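Local coordinates for protein PaxB (Photorhabdus luminescens, PDB 6EK4) that probably serves as one component of a two-component alpha-helical pore-forming toxin of the YaxAB type, at residues A[304-316]-A[329-343]. Sequence-based numbering, arbitrary orientation.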
ATOM      1  N   LYS A 304      -0.393  15.832 -16.416  1.00 70.56           N
ATOM      2  CA  LYS A 304      -1.319  16.893 -16.812  1.00 71.69           C
ATOM      3  C   LYS A 304      -0.744  18.293 -16.568  1.00 71.82           C
ATOM      4  O   LYS A 304      -1.097  19.238 -17.274  1.00 72.78           O
ATOM      5  CB  LYS A 304      -2.662  16.736 -16.091  1.00 72.12           C
ATOM      6  CG  LYS A 304      -3.491  15.559 -16.581  1.00 73.20           C
ATOM      7  CD  LYS A 304      -4.730  15.349 -15.722  1.00 73.79           C
ATOM      8  CE  LYS A 304      -5.502  14.109 -16.145  1.00 74.67           C
ATOM      9  NZ  LYS A 304      -6.767  13.944 -15.376  1.00 74.91           N
ATOM     10  N   LEU A 305       0.132  18.424 -15.572  1.00 71.51           N
ATOM     11  CA  LEU A 305       0.839  19.684 -15.326  1.00 71.02           C
ATOM     12  C   LEU A 305       1.834  19.971 -16.450  1.00 71.41           C
ATOM     13  O   LEU A 305       1.893  21.087 -16.966  1.00 71.59           O
ATOM     14  CB  LEU A 305       1.568  19.651 -13.978  1.00 70.50           C
ATOM     15  CG  LEU A 305       0.689  19.664 -12.725  1.00 70.13           C
ATOM     16  CD1 LEU A 305       1.486  19.218 -11.510  1.00 69.80           C
ATOM     17  CD2 LEU A 305       0.090  21.043 -12.492  1.00 70.24           C
ATOM     18  N   GLU A 306       2.612  18.955 -16.822  1.00 72.22           N
ATOM     19  CA  GLU A 306       3.533  19.048 -17.957  1.00 73.64           C
ATOM     20  C   GLU A 306       2.776  19.397 -19.239  1.00 74.50           C
ATOM     21  O   GLU A 306       3.211  20.250 -20.017  1.00 74.68           O
ATOM     22  CB  GLU A 306       4.280  17.722 -18.145  1.00 74.97           C
ATOM     23  CG  GLU A 306       5.381  17.757 -19.197  1.00 76.48           C
ATOM     24  CD  GLU A 306       5.917  16.378 -19.548  1.00 78.41           C
ATOM     25  OE1 GLU A 306       5.602  15.401 -18.832  1.00 79.15           O
ATOM     26  OE2 GLU A 306       6.658  16.271 -20.548  1.00 80.42           O
ATOM     27  N   GLN A 307       1.646  18.727 -19.451  1.00 74.92           N
ATOM     28  CA  GLN A 307       0.803  18.963 -20.622  1.00 75.90           C
ATOM     29  C   GLN A 307       0.263  20.391 -20.634  1.00 74.65           C
ATOM     30  O   GLN A 307       0.281  21.054 -21.670  1.00 74.96           O
ATOM     31  CB  GLN A 307      -0.356  17.959 -20.649  1.00 77.40           C
ATOM     32  CG  GLN A 307      -1.196  17.992 -21.918  1.00 79.02           C
ATOM     33  CD  GLN A 307      -2.329  16.981 -21.903  1.00 80.66           C
ATOM     34  OE1 GLN A 307      -2.284  15.987 -21.176  1.00 81.64           O
ATOM     35  NE2 GLN A 307      -3.355  17.231 -22.709  1.00 82.24           N
ATOM     36  N   ALA A 308      -0.208  20.856 -19.478  1.00 73.19           N
ATOM     37  CA  ALA A 308      -0.756  22.206 -19.344  1.00 72.37           C
ATOM     38  C   ALA A 308       0.252  23.281 -19.750  1.00 71.43           C
ATOM     39  O   ALA A 308      -0.088  24.202 -20.493  1.00 70.96           O
ATOM     40  CB  ALA A 308      -1.233  22.444 -17.918  1.00 71.80           C
ATOM     41  N   TRP A 309       1.489  23.156 -19.276  1.00 70.15           N
ATOM     42  CA  TRP A 309       2.515  24.167 -19.554  1.00 69.29           C
ATOM     43  C   TRP A 309       2.944  24.158 -21.023  1.00 69.61           C
ATOM     44  O   TRP A 309       3.202  25.217 -21.597  1.00 69.94           O
ATOM     45  CB  TRP A 309       3.742  24.003 -18.642  1.00 67.98           C
ATOM     46  CG  TRP A 309       3.442  23.826 -17.168  1.00 66.49           C
ATOM     47  CD1 TRP A 309       4.157  23.071 -16.283  1.00 65.80           C
ATOM     48  CD2 TRP A 309       2.355  24.396 -16.418  1.00 66.09           C
ATOM     49  NE1 TRP A 309       3.593  23.138 -15.034  1.00 65.33           N
ATOM     50  CE2 TRP A 309       2.486  23.942 -15.088  1.00 65.60           C
ATOM     51  CE3 TRP A 309       1.287  25.245 -16.739  1.00 66.40           C
ATOM     52  CZ2 TRP A 309       1.592  24.309 -14.081  1.00 65.75           C
ATOM     53  CZ3 TRP A 309       0.399  25.607 -15.734  1.00 66.30           C
ATOM     54  CH2 TRP A 309       0.559  25.140 -14.423  1.00 66.09           C
ATOM     55  N   ASN A 310       3.022  22.973 -21.624  1.00 70.26           N
ATOM     56  CA  ASN A 310       3.325  22.858 -23.055  1.00 71.24           C
ATOM     57  C   ASN A 310       2.176  23.366 -23.932  1.00 72.18           C
ATOM     58  O   ASN A 310       2.411  23.908 -25.014  1.00 72.24           O
ATOM     59  CB  ASN A 310       3.688  21.414 -23.430  1.00 71.64           C
ATOM     60  CG  ASN A 310       5.124  21.058 -23.078  1.00 71.12           C
ATOM     61  OD1 ASN A 310       6.019  21.904 -23.118  1.00 70.33           O
ATOM     62  ND2 ASN A 310       5.352  19.794 -22.745  1.00 71.96           N
ATOM     63  N   ILE A 311       0.942  23.184 -23.463  1.00 72.71           N
ATOM     64  CA  ILE A 311      -0.233  23.771 -24.111  1.00 73.36           C
ATOM     65  C   ILE A 311      -0.184  25.295 -23.986  1.00 73.55           C
ATOM     66  O   ILE A 311      -0.371  26.008 -24.972  1.00 73.85           O
ATOM     67  CB  ILE A 311      -1.550  23.224 -23.512  1.00 73.53           C
ATOM     68  CG1 ILE A 311      -1.810  21.808 -24.035  1.00 74.41           C
ATOM     69  CG2 ILE A 311      -2.732  24.129 -23.857  1.00 74.42           C
ATOM     70  CD1 ILE A 311      -2.898  21.060 -23.293  1.00 74.84           C
ATOM     71  N   PHE A 312       0.066  25.776 -22.770  1.00 73.31           N
ATOM     72  CA  PHE A 312       0.198  27.211 -22.494  1.00 73.31           C
ATOM     73  C   PHE A 312       1.259  27.869 -23.375  1.00 73.95           C
ATOM     74  O   PHE A 312       1.057  28.976 -23.876  1.00 73.92           O
ATOM     75  CB  PHE A 312       0.563  27.438 -21.019  1.00 72.86           C
ATOM     76  CG  PHE A 312      -0.613  27.432 -20.073  1.00 73.02           C
ATOM     77  CD1 PHE A 312      -1.756  26.678 -20.332  1.00 73.63           C
ATOM     78  CD2 PHE A 312      -0.558  28.168 -18.896  1.00 72.56           C
ATOM     79  CE1 PHE A 312      -2.819  26.679 -19.445  1.00 74.18           C
ATOM     80  CE2 PHE A 312      -1.618  28.169 -18.007  1.00 72.77           C
ATOM     81  CZ  PHE A 312      -2.750  27.425 -18.282  1.00 73.73           C
ATOM     82  N   ALA A 313       2.386  27.184 -23.556  1.00 75.06           N
ATOM     83  CA  ALA A 313       3.501  27.709 -24.346  1.00 75.90           C
ATOM     84  C   ALA A 313       3.143  27.833 -25.826  1.00 77.66           C
ATOM     85  O   ALA A 313       3.326  28.891 -26.427  1.00 78.87           O
ATOM     86  CB  ALA A 313       4.728  26.825 -24.176  1.00 75.64           C
ATOM     87  N   LYS A 314       2.628  26.751 -26.402  1.00 79.47           N
ATOM     88  CA  LYS A 314       2.272  26.720 -27.822  1.00 81.47           C
ATOM     89  C   LYS A 314       1.073  27.619 -28.145  1.00 81.29           C
ATOM     90  O   LYS A 314       0.931  28.081 -29.277  1.00 81.68           O
ATOM     91  CB  LYS A 314       1.996  25.279 -28.265  1.00 83.87           C
ATOM     92  CG  LYS A 314       1.796  25.104 -29.765  1.00 86.60           C
ATOM     93  CD  LYS A 314       2.284  23.740 -30.234  1.00 88.67           C
ATOM     94  CE  LYS A 314       1.678  23.344 -31.573  1.00 90.95           C
ATOM     95  NZ  LYS A 314       0.327  22.734 -31.414  1.00 91.68           N
ATOM     96  N   GLN A 315       0.223  27.867 -27.152  1.00 80.74           N
ATOM     97  CA  GLN A 315      -0.921  28.766 -27.312  1.00 80.99           C
ATOM     98  C   GLN A 315      -0.453  30.212 -27.490  1.00 81.32           C
ATOM     99  O   GLN A 315      -0.968  30.940 -28.341  1.00 82.14           O
ATOM    100  CB  GLN A 315      -1.854  28.659 -26.103  1.00 80.56           C
ATOM    101  CG  GLN A 315      -3.227  29.273 -26.307  1.00 81.44           C
ATOM    102  CD  GLN A 315      -4.175  28.974 -25.159  1.00 81.65           C
ATOM    103  OE1 GLN A 315      -3.747  28.783 -24.019  1.00 80.26           O
ATOM    104  NE2 GLN A 315      -5.471  28.936 -25.453  1.00 83.15           N
ATOM    105  N   LEU A 316       0.527  30.615 -26.684  1.00 80.59           N
ATOM    106  CA  LEU A 316       1.133  31.943 -26.795  1.00 80.11           C
ATOM    107  C   LEU A 316       2.058  32.037 -28.009  1.00 80.74           C
ATOM    108  O   LEU A 316       2.248  33.121 -28.563  1.00 80.81           O
ATOM    109  CB  LEU A 316       1.916  32.286 -25.524  1.00 79.15           C
ATOM    110  CG  LEU A 316       1.106  32.350 -24.226  1.00 79.12           C
ATOM    111  CD1 LEU A 316       2.029  32.463 -23.024  1.00 78.50           C
ATOM    112  CD2 LEU A 316       0.122  33.509 -24.248  1.00 79.72           C
ATOM    113  N   LEU A 329      -4.523  37.972 -27.170  1.00 96.82           N
ATOM    114  CA  LEU A 329      -3.491  37.618 -26.192  1.00 93.64           C
ATOM    115  C   LEU A 329      -3.913  37.940 -24.756  1.00 92.95           C
ATOM    116  O   LEU A 329      -3.595  37.191 -23.832  1.00 92.17           O
ATOM    117  CB  LEU A 329      -2.185  38.349 -26.525  1.00 92.36           C
ATOM    118  CG  LEU A 329      -0.980  38.136 -25.606  1.00 91.31           C
ATOM    119  CD1 LEU A 329      -0.651  36.658 -25.458  1.00 91.18           C
ATOM    120  CD2 LEU A 329       0.224  38.902 -26.135  1.00 90.36           C
ATOM    121  N   THR A 330      -4.621  39.055 -24.576  1.00 92.95           N
ATOM    122  CA  THR A 330      -5.140  39.449 -23.263  1.00 92.55           C
ATOM    123  C   THR A 330      -6.114  38.405 -22.707  1.00 93.30           C
ATOM    124  O   THR A 330      -6.158  38.178 -21.496  1.00 93.43           O
ATOM    125  CB  THR A 330      -5.837  40.827 -23.325  1.00 92.93           C
ATOM    126  OG1 THR A 330      -4.912  41.812 -23.800  1.00 91.91           O
ATOM    127  CG2 THR A 330      -6.352  41.249 -21.951  1.00 93.38           C
ATOM    128  N   LYS A 331      -6.886  37.773 -23.589  1.00 94.13           N
ATOM    129  CA  LYS A 331      -7.802  36.704 -23.189  1.00 95.21           C
ATOM    130  C   LYS A 331      -7.037  35.425 -22.839  1.00 93.25           C
ATOM    131  O   LYS A 331      -7.377  34.741 -21.872  1.00 92.24           O
ATOM    132  CB  LYS A 331      -8.815  36.410 -24.300  1.00 97.69           C
ATOM    133  CG  LYS A 331     -10.060  35.671 -23.820  1.00100.22           C
ATOM    134  CD  LYS A 331     -10.552  34.652 -24.837  1.00101.78           C
ATOM    135  CE  LYS A 331      -9.740  33.367 -24.772  1.00101.35           C
ATOM    136  NZ  LYS A 331     -10.106  32.414 -25.857  1.00102.68           N
ATOM    137  N   ILE A 332      -6.010  35.110 -23.628  1.00 91.68           N
ATOM    138  CA  ILE A 332      -5.195  33.909 -23.415  1.00 89.93           C
ATOM    139  C   ILE A 332      -4.473  33.971 -22.069  1.00 88.33           C
ATOM    140  O   ILE A 332      -4.404  32.973 -21.354  1.00 87.92           O
ATOM    141  CB  ILE A 332      -4.150  33.707 -24.541  1.00 89.22           C
ATOM    142  CG1 ILE A 332      -4.829  33.554 -25.912  1.00 90.28           C
ATOM    143  CG2 ILE A 332      -3.266  32.497 -24.257  1.00 88.45           C
ATOM    144  CD1 ILE A 332      -5.849  32.437 -25.997  1.00 91.89           C
ATOM    145  N   ILE A 333      -3.940  35.143 -21.733  1.00 87.67           N
ATOM    146  CA  ILE A 333      -3.245  35.343 -20.461  1.00 86.77           C
ATOM    147  C   ILE A 333      -4.206  35.193 -19.280  1.00 87.95           C
ATOM    148  O   ILE A 333      -3.887  34.514 -18.304  1.00 87.95           O
ATOM    149  CB  ILE A 333      -2.544  36.721 -20.408  1.00 86.29           C
ATOM    150  CG1 ILE A 333      -1.363  36.744 -21.384  1.00 85.45           C
ATOM    151  CG2 ILE A 333      -2.054  37.037 -18.998  1.00 86.14           C
ATOM    152  CD1 ILE A 333      -0.846  38.133 -21.695  1.00 85.94           C
ATOM    153  N   HIS A 334      -5.376  35.822 -19.375  1.00 89.63           N
ATOM    154  CA  HIS A 334      -6.376  35.758 -18.301  1.00 91.13           C
ATOM    155  C   HIS A 334      -6.974  34.359 -18.130  1.00 90.01           C
ATOM    156  O   HIS A 334      -7.340  33.975 -17.019  1.00 89.89           O
ATOM    157  CB  HIS A 334      -7.484  36.797 -18.517  1.00 93.69           C
ATOM    158  CG  HIS A 334      -7.118  38.170 -18.044  1.00 95.77           C
ATOM    159  ND1 HIS A 334      -6.366  39.043 -18.800  1.00 95.97           N
ATOM    160  CD2 HIS A 334      -7.392  38.817 -16.886  1.00 97.27           C
ATOM    161  CE1 HIS A 334      -6.195  40.170 -18.131  1.00 96.38           C
ATOM    162  NE2 HIS A 334      -6.807  40.058 -16.966  1.00 97.47           N
ATOM    163  N   LYS A 335      -7.071  33.607 -19.224  1.00 88.59           N
ATOM    164  CA  LYS A 335      -7.543  32.222 -19.165  1.00 87.50           C
ATOM    165  C   LYS A 335      -6.477  31.341 -18.510  1.00 84.53           C
ATOM    166  O   LYS A 335      -6.792  30.485 -17.679  1.00 83.56           O
ATOM    167  CB  LYS A 335      -7.880  31.700 -20.565  1.00 88.75           C
ATOM    168  CG  LYS A 335      -8.867  30.544 -20.570  1.00 90.72           C
ATOM    169  CD  LYS A 335      -8.923  29.861 -21.926  1.00 91.89           C
ATOM    170  CE  LYS A 335      -9.871  28.672 -21.906  1.00 93.42           C
ATOM    171  NZ  LYS A 335      -9.761  27.848 -23.140  1.00 94.15           N
ATOM    172  N   GLN A 336      -5.220  31.562 -18.891  1.00 81.80           N
ATOM    173  CA  GLN A 336      -4.083  30.868 -18.283  1.00 79.23           C
ATOM    174  C   GLN A 336      -3.905  31.241 -16.812  1.00 78.73           C
ATOM    175  O   GLN A 336      -3.526  30.399 -16.001  1.00 78.44           O
ATOM    176  CB  GLN A 336      -2.789  31.171 -19.046  1.00 77.46           C
ATOM    177  CG  GLN A 336      -2.664  30.439 -20.373  1.00 77.00           C
ATOM    178  CD  GLN A 336      -1.328  30.674 -21.055  1.00 75.76           C
ATOM    179  OE1 GLN A 336      -0.397  31.220 -20.461  1.00 74.39           O
ATOM    180  NE2 GLN A 336      -1.226  30.257 -22.311  1.00 76.04           N
ATOM    181  N   LEU A 337      -4.170  32.500 -16.475  1.00 79.22           N
ATOM    182  CA  LEU A 337      -4.074  32.958 -15.089  1.00 79.23           C
ATOM    183  C   LEU A 337      -5.183  32.369 -14.218  1.00 80.44           C
ATOM    184  O   LEU A 337      -4.920  31.931 -13.098  1.00 80.92           O
ATOM    185  CB  LEU A 337      -4.094  34.488 -15.014  1.00 79.68           C
ATOM    186  CG  LEU A 337      -2.766  35.186 -15.329  1.00 78.70           C
ATOM    187  CD1 LEU A 337      -2.973  36.688 -15.463  1.00 79.30           C
ATOM    188  CD2 LEU A 337      -1.711  34.880 -14.273  1.00 77.84           C
ATOM    189  N   ASP A 338      -6.413  32.356 -14.731  1.00 81.82           N
ATOM    190  CA  ASP A 338      -7.545  31.742 -14.024  1.00 83.15           C
ATOM    191  C   ASP A 338      -7.293  30.264 -13.723  1.00 81.81           C
ATOM    192  O   ASP A 338      -7.716  29.757 -12.683  1.00 82.23           O
ATOM    193  CB  ASP A 338      -8.843  31.884 -14.832  1.00 85.45           C
ATOM    194  CG  ASP A 338      -9.421  33.290 -14.784  1.00 87.61           C
ATOM    195  OD1 ASP A 338      -8.778  34.198 -14.213  1.00 88.84           O
ATOM    196  OD2 ASP A 338     -10.530  33.487 -15.325  1.00 89.76           O
ATOM    197  N   PHE A 339      -6.610  29.583 -14.640  1.00 79.96           N
ATOM    198  CA  PHE A 339      -6.218  28.189 -14.442  1.00 78.41           C
ATOM    199  C   PHE A 339      -5.223  28.050 -13.292  1.00 77.48           C
ATOM    200  O   PHE A 339      -5.324  27.121 -12.490  1.00 77.75           O
ATOM    201  CB  PHE A 339      -5.614  27.622 -15.729  1.00 77.69           C
ATOM    202  CG  PHE A 339      -5.129  26.206 -15.600  1.00 77.11           C
ATOM    203  CD1 PHE A 339      -6.026  25.151 -15.628  1.00 77.73           C
ATOM    204  CD2 PHE A 339      -3.776  25.929 -15.451  1.00 76.43           C
ATOM    205  CE1 PHE A 339      -5.585  23.845 -15.508  1.00 77.67           C
ATOM    206  CE2 PHE A 339      -3.327  24.625 -15.334  1.00 76.09           C
ATOM    207  CZ  PHE A 339      -4.234  23.580 -15.362  1.00 76.73           C
ATOM    208  N   LEU A 340      -4.266  28.972 -13.218  1.00 76.53           N
ATOM    209  CA  LEU A 340      -3.282  28.982 -12.133  1.00 75.51           C
ATOM    210  C   LEU A 340      -3.912  29.412 -10.807  1.00 76.68           C
ATOM    211  O   LEU A 340      -3.555  28.885  -9.751  1.00 76.60           O
ATOM    212  CB  LEU A 340      -2.105  29.901 -12.477  1.00 74.56           C
ATOM    213  CG  LEU A 340      -1.232  29.463 -13.657  1.00 73.34           C
ATOM    214  CD1 LEU A 340      -0.283  30.582 -14.061  1.00 72.95           C
ATOM    215  CD2 LEU A 340      -0.459  28.195 -13.333  1.00 72.45           C
ATOM    216  N   ASP A 341      -4.843  30.366 -10.867  1.00 77.96           N
ATOM    217  CA  ASP A 341      -5.597  30.802  -9.685  1.00 78.98           C
ATOM    218  C   ASP A 341      -6.352  29.638  -9.049  1.00 78.23           C
ATOM    219  O   ASP A 341      -6.482  29.569  -7.826  1.00 78.46           O
ATOM    220  CB  ASP A 341      -6.598  31.910 -10.046  1.00 81.05           C
ATOM    221  CG  ASP A 341      -5.925  33.218 -10.441  1.00 81.60           C
ATOM    222  OD1 ASP A 341      -4.700  33.363 -10.233  1.00 81.16           O
ATOM    223  OD2 ASP A 341      -6.632  34.108 -10.962  1.00 82.80           O
ATOM    224  N   ASP A 342      -6.851  28.734  -9.890  1.00 77.35           N
ATOM    225  CA  ASP A 342      -7.533  27.524  -9.431  1.00 77.21           C
ATOM    226  C   ASP A 342      -6.571  26.567  -8.726  1.00 75.14           C
ATOM    227  O   ASP A 342      -6.906  26.008  -7.685  1.00 75.40           O
ATOM    228  CB  ASP A 342      -8.208  26.811 -10.608  1.00 77.57           C
ATOM    229  CG  ASP A 342      -8.827  25.485 -10.210  1.00 77.98           C
ATOM    230  OD1 ASP A 342      -8.383  24.442 -10.735  1.00 77.17           O
ATOM    231  OD2 ASP A 342      -9.746  25.484  -9.364  1.00 79.14           O
ATOM    232  N   LEU A 343      -5.384  26.377  -9.300  1.00 72.88           N
ATOM    233  CA  LEU A 343      -4.373  25.501  -8.706  1.00 71.03           C
ATOM    234  C   LEU A 343      -3.898  26.028  -7.352  1.00 71.58           C
ATOM    235  O   LEU A 343      -3.683  25.252  -6.421  1.00 71.88           O
ATOM    236  CB  LEU A 343      -3.177  25.325  -9.648  1.00 69.63           C
ATOM    237  CG  LEU A 343      -3.430  24.559 -10.948  1.00 69.38           C
ATOM    238  CD1 LEU A 343      -2.169  24.539 -11.798  1.00 68.45           C
ATOM    239  CD2 LEU A 343      -3.910  23.140 -10.676  1.00 69.45           C
TER
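L329 meets L316 near the turn of an antiparallel helical hairpin, in which helix 326-348 folds back along the end of helix 247-321 within the long alpha-helical bundle of this toxin component. The two short segments run at 170° to each other, their axes 10.9 Å apart. The L329 and L316 side chains cross at about a right angle, CD1 of L329 touching CD2 of L316, while F81 of helix 80-90 packs against L329. One turn on, I332 divides its branches: CG2 packs on L316 CD2 at 3.5 Å, and CD1 lies near the amide of Q315. The buried Q336 comes next, lying flat on the F312 ring, its amide plane only 12° from that of the ring. With CG anti to the carbonyl carbon (chi1 -75°) and the chain extended beyond it, CG sits over the ring centre in a CH-pi contact of 3.4 Å to the centroid, and NE2 is carried on to the backbone O of F312. NE2 makes two weak hydrogen bonds, a bent one to F312 O at 3.0 Å and a long but nearly straight one to Q315 OE1 at 3.4 Å, which is also hydrogen-bonded with Y14 OH. F339 then inserts beside A308, F312 and W309; its ring and that of F312 meet obliquely, while W309 CZ3 reaches its edge. L340 CD2 and L343 CD1 both close on W309 CH2, the latter at 3.8 Å.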